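Local coordinates for protein calmodulin, putative (Toxoplasma gondii, PDB 6TJ6) that probably binds calcium ions through its EF-hand motifs, as members of the calmodulin family do, at residues D85-A90 against K123-N128. Numbering follows the deposited sequence.
Sequences DGTVSA and KIQYAN
Gly86 lies against the ring of Tyr126. Its carbonyl oxygen sits over one ring face, and Gly86 C comes within 3.2 Å of Tyr126 CE2. The ring gets there because Tyr126 CG stands between its own backbone N and carbonyl carbon (chi1 66°). The phenol oxygen of Tyr126 is hydrogen-bonded to Asp81, and its ring meets Phe77 of helix 69-78 nearly parallel. The hydroxyl end is thus held by the loop before 85-90, and the ring lies against helix 69-78. Gly86 O also receives a CA-H...O contact from Gln125 CA.

Thr87 touches two side chains with different branches. Its OG1 and CB touch CG of Lys123, and Thr87 CB to Lys123 CG is tight at 3.4 Å. Thr87 CG2 meets Gln125 OE1 at 3.2 Å, the two side chains running alongside each other. Thr87 CA adds a CA-H...O contact to Ile124 O.

Ile124 O also accepts the main backbone bond, from Val88 N at 3.0 Å with an N-H...O angle of 146°. The return bond, Ile124 N to Val88 O, is bent and weak at 120°. The branches of Val88 split the apolar contacts. Val88 CG1, beside its own backbone N, reaches Tyr126 CD2 at 3.5 Å; CG2 packs on Ile124 CB.

Ser89 has its CB near Lys123 NZ and uses OG to cap Glu92 N at the start of helix 90-100. Ala90 CB then packs on Ile124 CG1 at 4.1 Å, and Ile113 and Ala116 of helix 106-116 extend this apolar patch.

The short antiparallel pairing of 88-89 with 123-124 is loose, with one sound bond and one weak one. No metal is bound in the loop of 85-90. The pairing is consistent with the small beta link that joins the two loops of an EF-hand pair, here within 70-134.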
loop_
_atom_site.group_PDB
_atom_site.type_symbol
_atom_site.label_atom_id
_atom_site.label_comp_id
_atom_site.label_asym_id
_atom_site.label_seq_id
_atom_site.Cartn_x
_atom_site.Cartn_y
_atom_site.Cartn_z
ATOM N N ASP A 85 22.650 -6.388 30.652
ATOM C CA ASP A 85 21.532 -5.821 31.397
ATOM C C ASP A 85 20.302 -5.637 30.518
ATOM O O ASP A 85 19.421 -4.838 30.853
ATOM C CB ASP A 85 21.933 -4.484 32.027
ATOM C CG ASP A 85 22.500 -3.510 31.010
ATOM O OD1 ASP A 85 22.553 -3.859 29.811
ATOM O OD2 ASP A 85 22.902 -2.396 31.409
ATOM N N GLY A 86 20.226 -6.352 29.399
ATOM C CA GLY A 86 19.151 -6.136 28.454
ATOM C C GLY A 86 19.227 -4.820 27.717
ATOM O O GLY A 86 18.196 -4.314 27.269
ATOM N N THR A 87 20.422 -4.245 27.580
ATOM C CA THR A 87 20.582 -2.941 26.953
ATOM C C THR A 87 21.763 -2.955 25.990
ATOM O O THR A 87 22.716 -3.718 26.161
ATOM C CB THR A 87 20.805 -1.824 27.983
ATOM O OG1 THR A 87 22.135 -1.913 28.508
ATOM C CG2 THR A 87 19.806 -1.911 29.129
ATOM N N VAL A 88 21.690 -2.089 24.977
ATOM C CA VAL A 88 22.814 -1.822 24.087
ATOM C C VAL A 88 22.971 -0.314 23.948
ATOM O O VAL A 88 22.006 0.447 24.081
ATOM C CB VAL A 88 22.651 -2.480 22.695
ATOM C CG1 VAL A 88 22.524 -3.991 22.820
ATOM C CG2 VAL A 88 21.464 -1.887 21.945
ATOM N N SER A 89 24.203 0.113 23.677
ATOM C CA SER A 89 24.510 1.534 23.575
ATOM C C SER A 89 23.849 2.145 22.344
ATOM O O SER A 89 23.934 1.597 21.242
ATOM C CB SER A 89 26.022 1.742 23.524
ATOM O OG SER A 89 26.341 2.980 22.917
ATOM N N ALA A 90 23.199 3.295 22.536
ATOM C CA ALA A 90 22.477 3.928 21.437
ATOM C C ALA A 90 23.431 4.519 20.405
ATOM O O ALA A 90 23.193 4.406 19.197
ATOM C CB ALA A 90 21.537 5.005 21.980
ATOM N N LYS A 123 20.976 4.101 26.521
ATOM C CA LYS A 123 20.819 2.662 26.402
ATOM C C LYS A 123 19.575 2.359 25.578
ATOM O O LYS A 123 18.736 3.228 25.328
ATOM C CB LYS A 123 20.725 2.019 27.791
ATOM C CG LYS A 123 22.014 1.379 28.285
ATOM C CD LYS A 123 23.244 2.188 27.929
ATOM C CE LYS A 123 24.470 1.291 27.897
ATOM N NZ LYS A 123 25.706 2.039 27.552
ATOM N N ILE A 124 19.469 1.107 25.145
ATOM C CA ILE A 124 18.311 0.625 24.399
ATOM C C ILE A 124 17.919 -0.728 24.968
ATOM O O ILE A 124 18.726 -1.663 24.957
ATOM C CB ILE A 124 18.597 0.508 22.892
ATOM C CG1 ILE A 124 18.862 1.886 22.282
ATOM C CG2 ILE A 124 17.439 -0.185 22.185
ATOM C CD1 ILE A 124 19.065 1.853 20.781
ATOM N N GLN A 125 16.677 -0.841 25.440
ATOM C CA GLN A 125 16.211 -2.095 26.019
ATOM C C GLN A 125 16.143 -3.231 25.002
ATOM O O GLN A 125 15.931 -4.381 25.401
ATOM C CB GLN A 125 14.838 -1.885 26.664
ATOM C CG GLN A 125 14.786 -0.766 27.702
ATOM C CD GLN A 125 15.474 -1.128 29.008
ATOM O OE1 GLN A 125 16.682 -1.353 29.049
ATOM N NE2 GLN A 125 14.700 -1.182 30.086
ATOM N N TYR A 126 16.347 -2.931 23.717
ATOM C CA TYR A 126 16.221 -3.813 22.553
ATOM C C TYR A 126 15.144 -4.896 22.638
ATOM O O TYR A 126 14.444 -5.124 21.647
ATOM C CB TYR A 126 17.584 -4.430 22.188
ATOM C CG TYR A 126 18.246 -5.401 23.148
ATOM C CD1 TYR A 126 17.845 -6.730 23.219
ATOM C CD2 TYR A 126 19.336 -5.008 23.915
ATOM C CE1 TYR A 126 18.475 -7.624 24.068
ATOM C CE2 TYR A 126 19.973 -5.898 24.762
ATOM C CZ TYR A 126 19.536 -7.203 24.837
ATOM O OH TYR A 126 20.164 -8.093 25.680
ATOM N N ALA A 127 14.984 -5.574 23.775
ATOM C CA ALA A 127 13.862 -6.500 23.911
ATOM C C ALA A 127 12.538 -5.758 23.770
ATOM O O ALA A 127 11.717 -6.072 22.899
ATOM C CB ALA A 127 13.935 -7.234 25.250
ATOM N N ASN A 128 12.324 -4.751 24.622
ATOM C CA ASN A 128 11.161 -3.879 24.483
ATOM C C ASN A 128 11.119 -3.242 23.100
ATOM O O ASN A 128 10.043 -3.090 22.508
ATOM C CB ASN A 128 11.192 -2.805 25.571
ATOM C CG ASN A 128 9.863 -2.096 25.736
ATOM O OD1 ASN A 128 8.805 -2.656 25.450
ATOM N ND2 ASN A 128 9.911 -0.856 26.208
#